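Local structure of protein ten1 (Schizosaccharomyces pombe, 3KF6) at residues A7-I12 / Q96-R101; G21-F26 / N67-K72; L27-S32 / Q61-L66. The protein binds single-stranded telomeric DNA, pairs with Stn1 in an Rpa2-Rpa3-like complex and is required for telomere maintenance. One frame throughout, in Å; residues are numbered along the deposited sequence.

Contact 1: A7-I12 / Q96-R101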
loop_
_atom_site.group_PDB
_atom_site.type_symbol
_atom_site.label_atom_id
_atom_site.label_comp_id
_atom_site.label_asym_id
_atom_site.label_seq_id
_atom_site.Cartn_x
_atom_site.Cartn_y
_atom_site.Cartn_z
ATOM N N ALA B 7 6.879 0.996 -2.202
ATOM C CA ALA B 7 7.050 0.034 -3.280
ATOM C C ALA B 7 6.451 0.511 -4.603
ATOM O O ALA B 7 5.459 1.251 -4.628
ATOM C CB ALA B 7 6.426 -1.306 -2.877
ATOM N N LYS B 8 7.085 0.121 -5.707
ATOM C CA LYS B 8 6.584 0.453 -7.037
ATOM C C LYS B 8 5.709 -0.717 -7.458
ATOM O O LYS B 8 6.181 -1.854 -7.536
ATOM C CB LYS B 8 7.729 0.604 -8.043
ATOM C CG LYS B 8 8.353 1.984 -8.071
ATOM C CD LYS B 8 9.527 2.033 -9.041
ATOM C CE LYS B 8 9.127 1.660 -10.462
ATOM N NZ LYS B 8 10.326 1.588 -11.357
ATOM N N LEU B 9 4.436 -0.440 -7.714
ATOM C CA LEU B 9 3.490 -1.467 -8.130
ATOM C C LEU B 9 3.668 -1.713 -9.621
ATOM O O LEU B 9 3.376 -0.839 -10.438
ATOM C CB LEU B 9 2.065 -1.002 -7.827
ATOM C CG LEU B 9 0.921 -1.960 -8.151
ATOM C CD1 LEU B 9 1.062 -3.244 -7.335
ATOM C CD2 LEU B 9 -0.402 -1.263 -7.837
ATOM N N ILE B 10 4.131 -2.911 -9.973
ATOM C CA ILE B 10 4.389 -3.244 -11.374
ATOM C C ILE B 10 3.990 -4.668 -11.750
ATOM O O ILE B 10 3.531 -5.441 -10.918
ATOM C CB ILE B 10 5.884 -3.121 -11.684
ATOM C CG1 ILE B 10 6.666 -4.097 -10.799
ATOM C CG2 ILE B 10 6.361 -1.699 -11.441
ATOM C CD1 ILE B 10 8.144 -4.187 -11.138
ATOM N N PHE B 11 4.172 -5.001 -13.025
ATOM C CA PHE B 11 3.899 -6.347 -13.505
ATOM C C PHE B 11 5.253 -7.036 -13.527
ATOM O O PHE B 11 6.289 -6.371 -13.562
ATOM C CB PHE B 11 3.335 -6.331 -14.931
ATOM C CG PHE B 11 1.991 -5.684 -15.045
ATOM C CD1 PHE B 11 1.872 -4.393 -15.545
ATOM C CD2 PHE B 11 0.845 -6.360 -14.645
ATOM C CE1 PHE B 11 0.623 -3.782 -15.647
ATOM C CE2 PHE B 11 -0.407 -5.759 -14.743
ATOM C CZ PHE B 11 -0.516 -4.466 -15.247
ATOM N N ILE B 12 5.255 -8.363 -13.497
ATOM C CA ILE B 12 6.514 -9.086 -13.524
ATOM C C ILE B 12 7.316 -8.729 -14.773
ATOM O O ILE B 12 8.541 -8.608 -14.714
ATOM C CB ILE B 12 6.278 -10.609 -13.455
ATOM C CG1 ILE B 12 5.875 -10.987 -12.023
ATOM C CG2 ILE B 12 7.539 -11.367 -13.885
ATOM C CD1 ILE B 12 5.578 -12.460 -11.830
ATOM N N GLN B 96 -5.951 -4.288 -14.683
ATOM C CA GLN B 96 -6.529 -3.044 -15.181
ATOM C C GLN B 96 -6.129 -1.892 -14.260
ATOM O O GLN B 96 -5.692 -0.841 -14.721
ATOM C CB GLN B 96 -8.054 -3.156 -15.243
ATOM C CG GLN B 96 -8.785 -1.835 -15.519
ATOM C CD GLN B 96 -10.296 -2.004 -15.566
ATOM O OE1 GLN B 96 -10.879 -2.678 -14.722
ATOM N NE2 GLN B 96 -10.936 -1.377 -16.550
ATOM N N MET B 97 -6.250 -2.098 -12.951
ATOM C CA MET B 97 -5.904 -1.048 -12.001
ATOM C C MET B 97 -4.406 -0.779 -11.894
ATOM O O MET B 97 -4.002 0.359 -11.671
ATOM C CB MET B 97 -6.477 -1.356 -10.614
ATOM C CG MET B 97 -7.998 -1.470 -10.581
ATOM S SD MET B 97 -8.868 -0.155 -11.483
ATOM C CE MET B 97 -10.374 -1.030 -11.949
ATOM N N VAL B 98 -3.578 -1.814 -12.034
ATOM C CA VAL B 98 -2.135 -1.614 -11.971
ATOM C C VAL B 98 -1.747 -0.726 -13.148
ATOM O O VAL B 98 -0.953 0.196 -13.003
ATOM C CB VAL B 98 -1.342 -2.942 -12.083
ATOM C CG1 VAL B 98 0.146 -2.649 -12.270
ATOM C CG2 VAL B 98 -1.550 -3.778 -10.835
ATOM N N SER B 99 -2.314 -1.024 -14.312
ATOM C CA SER B 99 -2.033 -0.245 -15.509
ATOM C C SER B 99 -2.519 1.186 -15.356
ATOM O O SER B 99 -1.792 2.120 -15.673
ATOM C CB SER B 99 -2.688 -0.881 -16.738
ATOM O OG SER B 99 -1.971 -2.027 -17.151
ATOM N N GLU B 100 -3.740 1.358 -14.854
ATOM C CA GLU B 100 -4.289 2.700 -14.673
ATOM C C GLU B 100 -3.453 3.534 -13.713
ATOM O O GLU B 100 -3.218 4.716 -13.951
ATOM C CB GLU B 100 -5.733 2.633 -14.170
ATOM C CG GLU B 100 -6.743 2.281 -15.233
ATOM C CD GLU B 100 -6.654 3.213 -16.430
ATOM O OE1 GLU B 100 -6.147 2.777 -17.484
ATOM O OE2 GLU B 100 -7.078 4.383 -16.310
ATOM N N ARG B 101 -3.005 2.923 -12.621
ATOM C CA ARG B 101 -2.194 3.656 -11.659
ATOM C C ARG B 101 -0.879 4.141 -12.253
ATOM O O ARG B 101 -0.355 5.169 -11.840
ATOM C CB ARG B 101 -1.909 2.801 -10.420
ATOM C CG ARG B 101 -3.128 2.589 -9.561
ATOM C CD ARG B 101 -2.746 2.068 -8.205
ATOM N NE ARG B 101 -1.842 2.982 -7.506
ATOM C CZ ARG B 101 -1.404 2.781 -6.268
ATOM N NH1 ARG B 101 -1.792 1.705 -5.596
ATOM N NH2 ARG B 101 -0.562 3.642 -5.707
#

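Contact 2: G21-F26 / N67-K72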
loop_
_atom_site.group_PDB
_atom_site.type_symbol
_atom_site.label_atom_id
_atom_site.label_comp_id
_atom_site.label_asym_id
_atom_site.label_seq_id
_atom_site.Cartn_x
_atom_site.Cartn_y
_atom_site.Cartn_z
ATOM N N GLY B 21 17.922 -2.687 -6.207
ATOM C CA GLY B 21 17.794 -2.077 -4.895
ATOM C C GLY B 21 16.436 -1.426 -4.693
ATOM O O GLY B 21 16.056 -1.065 -3.583
ATOM N N GLN B 22 15.700 -1.285 -5.782
ATOM C CA GLN B 22 14.382 -0.671 -5.754
ATOM C C GLN B 22 13.343 -1.627 -5.171
ATOM O O GLN B 22 13.333 -2.814 -5.499
ATOM C CB GLN B 22 14.018 -0.287 -7.181
ATOM C CG GLN B 22 12.738 0.461 -7.383
ATOM C CD GLN B 22 12.588 0.853 -8.834
ATOM O OE1 GLN B 22 13.365 1.656 -9.353
ATOM N NE2 GLN B 22 11.606 0.271 -9.505
ATOM N N LYS B 23 12.485 -1.114 -4.291
ATOM C CA LYS B 23 11.438 -1.945 -3.695
ATOM C C LYS B 23 10.305 -2.070 -4.703
ATOM O O LYS B 23 9.833 -1.073 -5.239
ATOM C CB LYS B 23 10.912 -1.321 -2.407
ATOM C CG LYS B 23 9.820 -2.157 -1.735
ATOM C CD LYS B 23 9.320 -1.511 -0.446
ATOM C CE LYS B 23 10.399 -1.459 0.622
ATOM N NZ LYS B 23 9.923 -0.803 1.875
ATOM N N LEU B 24 9.856 -3.301 -4.938
ATOM C CA LEU B 24 8.810 -3.558 -5.920
ATOM C C LEU B 24 7.681 -4.405 -5.351
ATOM O O LEU B 24 7.901 -5.225 -4.468
ATOM C CB LEU B 24 9.394 -4.321 -7.112
ATOM C CG LEU B 24 10.695 -3.813 -7.738
ATOM C CD1 LEU B 24 11.225 -4.850 -8.731
ATOM C CD2 LEU B 24 10.436 -2.482 -8.425
ATOM N N ARG B 25 6.476 -4.195 -5.862
ATOM C CA ARG B 25 5.343 -5.017 -5.454
ATOM C C ARG B 25 4.716 -5.579 -6.723
ATOM O O ARG B 25 4.426 -4.836 -7.664
ATOM C CB ARG B 25 4.292 -4.223 -4.669
ATOM C CG ARG B 25 3.053 -5.082 -4.438
ATOM C CD ARG B 25 1.936 -4.372 -3.710
ATOM N NE ARG B 25 0.689 -5.122 -3.844
ATOM C CZ ARG B 25 -0.412 -4.871 -3.142
ATOM N NH1 ARG B 25 -0.424 -3.887 -2.246
ATOM N NH2 ARG B 25 -1.502 -5.601 -3.339
ATOM N N PHE B 26 4.518 -6.895 -6.757
ATOM C CA PHE B 26 3.928 -7.531 -7.925
ATOM C C PHE B 26 3.228 -8.836 -7.575
ATOM O O PHE B 26 3.446 -9.410 -6.504
ATOM C CB PHE B 26 5.000 -7.794 -8.994
ATOM C CG PHE B 26 6.180 -8.576 -8.495
ATOM C CD1 PHE B 26 7.263 -7.931 -7.917
ATOM C CD2 PHE B 26 6.199 -9.965 -8.591
ATOM C CE1 PHE B 26 8.359 -8.657 -7.440
ATOM C CE2 PHE B 26 7.286 -10.700 -8.114
ATOM C CZ PHE B 26 8.364 -10.043 -7.538
ATOM N N ASN B 67 1.176 -12.377 -3.754
ATOM C CA ASN B 67 1.527 -10.957 -3.814
ATOM C C ASN B 67 2.919 -10.904 -3.192
ATOM O O ASN B 67 3.155 -11.491 -2.134
ATOM C CB ASN B 67 0.574 -10.091 -2.986
ATOM C CG ASN B 67 -0.701 -9.753 -3.722
ATOM O OD1 ASN B 67 -0.679 -9.374 -4.896
ATOM N ND2 ASN B 67 -1.827 -9.872 -3.031
ATOM N N ILE B 68 3.829 -10.190 -3.841
ATOM C CA ILE B 68 5.205 -10.094 -3.380
ATOM C C ILE B 68 5.670 -8.656 -3.216
ATOM O O ILE B 68 5.375 -7.813 -4.051
ATOM C CB ILE B 68 6.178 -10.744 -4.411
ATOM C CG1 ILE B 68 5.878 -12.236 -4.563
ATOM C CG2 ILE B 68 7.631 -10.532 -3.988
ATOM C CD1 ILE B 68 6.177 -13.050 -3.332
ATOM N N VAL B 69 6.370 -8.388 -2.120
ATOM C CA VAL B 69 6.993 -7.087 -1.912
ATOM C C VAL B 69 8.446 -7.471 -1.681
ATOM O O VAL B 69 8.740 -8.304 -0.825
ATOM C CB VAL B 69 6.478 -6.333 -0.675
ATOM C CG1 VAL B 69 7.321 -5.059 -0.473
ATOM C CG2 VAL B 69 5.023 -5.955 -0.864
ATOM N N GLY B 70 9.350 -6.900 -2.467
ATOM C CA GLY B 70 10.752 -7.222 -2.297
ATOM C C GLY B 70 11.632 -6.216 -2.998
ATOM O O GLY B 70 11.138 -5.230 -3.540
ATOM N N ARG B 71 12.938 -6.459 -2.982
ATOM C CA ARG B 71 13.886 -5.564 -3.636
ATOM C C ARG B 71 14.581 -6.268 -4.788
ATOM O O ARG B 71 14.975 -7.430 -4.671
ATOM C CB ARG B 71 14.948 -5.078 -2.647
ATOM C CG ARG B 71 14.440 -4.154 -1.572
ATOM C CD ARG B 71 15.601 -3.549 -0.784
ATOM N NE ARG B 71 15.104 -2.736 0.316
ATOM C CZ ARG B 71 14.501 -1.562 0.162
ATOM N NH1 ARG B 71 14.329 -1.052 -1.051
ATOM N NH2 ARG B 71 14.042 -0.915 1.223
ATOM N N LYS B 72 14.732 -5.561 -5.901
ATOM C CA LYS B 72 15.399 -6.125 -7.064
ATOM C C LYS B 72 16.887 -6.272 -6.759
ATOM O O LYS B 72 17.541 -5.304 -6.366
ATOM C CB LYS B 72 15.196 -5.214 -8.280
ATOM C CG LYS B 72 15.859 -5.700 -9.562
ATOM C CD LYS B 72 15.345 -4.903 -10.757
ATOM C CE LYS B 72 15.921 -5.396 -12.077
ATOM N NZ LYS B 72 17.332 -4.974 -12.260
HETATM O O HOH W 1 0.426 -6.969 -5.973
HETATM O O HOH W 2 -2.935 -7.078 -5.214
#

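Contact 3: L27-S32 / Q61-L66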
loop_
_atom_site.group_PDB
_atom_site.type_symbol
_atom_site.label_atom_id
_atom_site.label_comp_id
_atom_site.label_asym_id
_atom_site.label_seq_id
_atom_site.Cartn_x
_atom_site.Cartn_y
_atom_site.Cartn_z
ATOM N N LEU B 27 2.385 -9.288 -8.496
ATOM C CA LEU B 27 1.630 -10.522 -8.335
ATOM C C LEU B 27 2.217 -11.555 -9.290
ATOM O O LEU B 27 2.556 -11.237 -10.430
ATOM C CB LEU B 27 0.158 -10.255 -8.666
ATOM C CG LEU B 27 -0.824 -11.423 -8.665
ATOM C CD1 LEU B 27 -0.938 -12.010 -7.270
ATOM C CD2 LEU B 27 -2.183 -10.930 -9.149
ATOM N N GLY B 28 2.340 -12.793 -8.827
ATOM C CA GLY B 28 2.898 -13.830 -9.675
ATOM C C GLY B 28 2.311 -15.195 -9.385
ATOM O O GLY B 28 1.786 -15.440 -8.294
ATOM N N CYS B 29 2.410 -16.083 -10.370
ATOM C CA CYS B 29 1.886 -17.437 -10.259
ATOM C C CYS B 29 3.027 -18.424 -9.999
ATOM O O CYS B 29 4.027 -18.433 -10.723
ATOM C CB CYS B 29 1.156 -17.793 -11.553
ATOM S SG CYS B 29 0.317 -19.367 -11.506
ATOM N N VAL B 30 2.873 -19.259 -8.974
ATOM C CA VAL B 30 3.925 -20.209 -8.623
ATOM C C VAL B 30 4.204 -21.263 -9.686
ATOM O O VAL B 30 3.325 -22.040 -10.058
ATOM C CB VAL B 30 3.616 -20.923 -7.286
ATOM C CG1 VAL B 30 4.724 -21.912 -6.956
ATOM C CG2 VAL B 30 3.497 -19.899 -6.170
ATOM N N GLN B 31 5.437 -21.278 -10.181
ATOM C CA GLN B 31 5.837 -22.255 -11.187
ATOM C C GLN B 31 6.645 -23.357 -10.508
ATOM O O GLN B 31 6.530 -24.535 -10.861
ATOM C CB GLN B 31 6.678 -21.591 -12.280
ATOM C CG GLN B 31 7.106 -22.545 -13.395
ATOM C CD GLN B 31 5.930 -23.278 -14.014
ATOM O OE1 GLN B 31 4.932 -22.665 -14.398
ATOM N NE2 GLN B 31 6.046 -24.598 -14.122
ATOM N N SER B 32 7.461 -22.965 -9.534
ATOM C CA SER B 32 8.289 -23.912 -8.795
ATOM C C SER B 32 8.848 -23.284 -7.520
ATOM O O SER B 32 8.946 -22.062 -7.406
ATOM C CB SER B 32 9.440 -24.409 -9.674
ATOM O OG SER B 32 10.290 -23.341 -10.049
ATOM N N GLN B 61 1.230 -24.128 -3.054
ATOM C CA GLN B 61 0.723 -24.992 -4.110
ATOM C C GLN B 61 1.088 -24.459 -5.490
ATOM O O GLN B 61 1.001 -23.258 -5.748
ATOM C CB GLN B 61 -0.799 -25.129 -3.971
ATOM C CG GLN B 61 -1.432 -26.177 -4.878
ATOM C CD GLN B 61 -2.729 -26.734 -4.304
ATOM O OE1 GLN B 61 -3.708 -26.012 -4.123
ATOM N NE2 GLN B 61 -2.732 -28.032 -4.008
ATOM N N LYS B 62 1.508 -25.358 -6.375
ATOM C CA LYS B 62 1.879 -24.959 -7.723
ATOM C C LYS B 62 0.705 -24.254 -8.389
ATOM O O LYS B 62 -0.450 -24.657 -8.230
ATOM C CB LYS B 62 2.295 -26.178 -8.555
ATOM C CG LYS B 62 2.793 -25.815 -9.952
ATOM C CD LYS B 62 3.328 -27.019 -10.718
ATOM C CE LYS B 62 3.816 -26.595 -12.101
ATOM N NZ LYS B 62 4.337 -27.729 -12.916
ATOM N N HIS B 63 1.016 -23.190 -9.120
ATOM C CA HIS B 63 0.023 -22.401 -9.835
ATOM C C HIS B 63 -0.817 -21.462 -8.974
ATOM O O HIS B 63 -1.727 -20.808 -9.482
ATOM C CB HIS B 63 -0.899 -23.313 -10.651
ATOM C CG HIS B 63 -0.196 -24.045 -11.753
ATOM N ND1 HIS B 63 0.533 -23.397 -12.725
ATOM C CD2 HIS B 63 -0.109 -25.367 -12.032
ATOM C CE1 HIS B 63 1.042 -24.289 -13.558
ATOM N NE2 HIS B 63 0.667 -25.492 -13.159
ATOM N N GLU B 64 -0.526 -21.379 -7.679
ATOM C CA GLU B 64 -1.292 -20.457 -6.850
ATOM C C GLU B 64 -0.695 -19.064 -7.033
ATOM O O GLU B 64 0.482 -18.920 -7.387
ATOM C CB GLU B 64 -1.271 -20.864 -5.376
ATOM C CG GLU B 64 0.011 -20.583 -4.621
ATOM C CD GLU B 64 -0.186 -20.753 -3.127
ATOM O OE1 GLU B 64 -0.952 -19.959 -2.547
ATOM O OE2 GLU B 64 0.406 -21.678 -2.534
ATOM N N TRP B 65 -1.512 -18.040 -6.810
ATOM C CA TRP B 65 -1.061 -16.667 -6.985
ATOM C C TRP B 65 -0.638 -16.007 -5.681
ATOM O O TRP B 65 -1.326 -16.112 -4.662
ATOM C CB TRP B 65 -2.152 -15.848 -7.678
ATOM C CG TRP B 65 -2.318 -16.220 -9.133
ATOM C CD1 TRP B 65 -3.053 -17.252 -9.644
ATOM C CD2 TRP B 65 -1.698 -15.576 -10.252
ATOM N NE1 TRP B 65 -2.929 -17.289 -11.015
ATOM C CE2 TRP B 65 -2.101 -16.271 -11.412
ATOM C CE3 TRP B 65 -0.836 -14.478 -10.384
ATOM C CZ2 TRP B 65 -1.673 -15.904 -12.693
ATOM C CZ3 TRP B 65 -0.408 -14.112 -11.658
ATOM C CH2 TRP B 65 -0.828 -14.825 -12.795
ATOM N N LEU B 66 0.501 -15.322 -5.730
ATOM C CA LEU B 66 1.059 -14.656 -4.559
ATOM C C LEU B 66 1.370 -13.186 -4.792
ATOM O O LEU B 66 1.765 -12.801 -5.891
ATOM C CB LEU B 66 2.371 -15.334 -4.154
ATOM C CG LEU B 66 2.341 -16.820 -3.803
ATOM C CD1 LEU B 66 3.767 -17.301 -3.543
ATOM C CD2 LEU B 66 1.462 -17.037 -2.576
#

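Contact 1: A7-I12 / Q96-R101
V98, on the helix 91-103, meets L9 and F11 with a different methyl for each, a compact case of one branched residue serving two apolar neighbours. V98 CG1 lies over one face of the F11 ring, 3.8 Å from its centroid and displaced toward the rim; this is a CH-pi contact. V98 CG2 faces the other way along the segment and touches L9 CG at 4.1 Å. The division follows from the first torsion of V98, which sets CG1 anti to the backbone N (chi1 170°) and CG2 anti to the carbonyl carbon. S99 OG comes to the edge of the same phenyl ring, 3.4 Å from F11 CZ, while making a weak hydrogen bond to R95 O. R101 crosses L9 at about a right angle, with R101 NH1 4.0 Å from L9 CD2.

Beyond this shell, Q102 donates from NE2 to L9 O, while R101 NH1 bonds to D72 O of the Stn1 chain and its guanidinium makes a cation-pi contact with W136 of Stn1. The helix therefore rests on strand 8-9 and the residues that follow it mainly through dispersion and CH-pi contacts, and the polar end of R101 is directed to the partner subunit, where its charge is probably used.

Contact 2: G21-F26 / N67-K72
Main-chain hydrogen bonds join K23-F26 to I68-R71 as an antiparallel ladder, a textbook beta pairing with side chains alternating between two faces. L24 with G70 and F26 with I68 are the hydrogen-bonded pairs, each bonded in both directions; L24 N to G70 O measures 2.7 Å and is nearly straight at 171°. R25 with V69, between them, and K23 with R71, next after L24-G70, are the non-hydrogen-bonded pairs. Beyond the ladder, K72 N donates to Q22 O and G21 N to K72 O, the latter at 2.6 Å.

The apolar contacts centre on F26 and I68, whose side chains run side by side in the same direction. I68 CB sits over one face of the F26 ring, toward its rim, and I68 CG2 reaches F26 CZ at 3.7 Å. A chi1 of 54° places F26 CG between its own backbone N and carbonyl carbon, which brings the ring over I68. V78, V47 and C49 also pack on this ring.

The polar groups gather on the face of K23, R25, V69 and R71. Two waters link R25 to N67 OD1: one accepts from R25 NE at 2.8 Å, the other from NH2, and both donate to the amide oxygen. The R25 NH2 also forms a salt bridge with E132 of the Stn1 chain. R71 NH1 makes a weak bond to G21 O, 3.1 Å, while K23 CE lies over one face of the R71 guanidinium. K23 NZ and R71 NH2 approach to 4.2 Å; D5 forms salt bridges with both side chains, and K23 NZ also bonds to L2 O.

The ladder thus separates a hydrophobic interior face from a largely polar one, of which K23, R25 and V69 touch Stn1, and where the carboxylate of D5 probably offsets the proximity of two cations.

Contact 3: L27-S32 / Q61-L66
W65 lays its indole over C29 in a non-hydrogen-bonded antiparallel pair, and its path from CB outward exemplifies how one large side chain can cover a neighbouring strand. CB starts beside G28 O and L27 CD1. At CD2 the ring is already above C29 CB, which lies under the centre of the six-membered ring, 3.5 Å from its centroid and only 11° off the normal. On the pyrrole side, C29 SG sits over the five-membered ring, 4.1 Å from that centroid, a sulfur-aromatic contact. Because C29 SG is anti to its backbone N (chi1 -174°), the sulfur also comes 3.2 Å from H63 O. The benzo edge turns the other way: W65 CE3 lies 3.5 Å from L27 CG and also meets G28 C, and CZ3 meets C29 N and G28 C. Outermost, CZ2 and CH2 remain over C29 CB.

In the backbone, G28 and L66 bond to each other in both directions, and V30 N donates to E64 O. H63 N returns a bond to V30 O, 2.7 Å, from within the type II turn Q61-E64. V30 CG2 and L66 CD1 also touch.

In the barrel, segment 27-32 of strand 23-34 is also paired with strand 37-42, where Q31 and S32 face R39 in a classic beta bulge. L91, at the start of helix 91-103, packs on both W65 and L27, and D42 of strand 37-42 also touches W65.

From the N terminus, the chain enters the sheet at strand 8-9, which pairs in parallel with strand 23-34 and whose segment also meets the C-terminal helix in contact 1. Contact 1 thus closes the widest loop, almost the whole chain. Nested within it is contact 2, and contact 3 lies inside contact 2, so none of the three cross. Contacts 2 and 3 are consecutive lengths of one pairing between strands 23-34 and 65-74, meeting where N67 OD1 packs on L27 CD1. Contact 1 is linked to both: backbone bonds join K8 and I10 to R25 of contact 2, and I12 packs on L27 and G28 of contact 3. Contact 1 ties helix 91-103 to the OB-fold sheet that contacts 2 and 3 hold together.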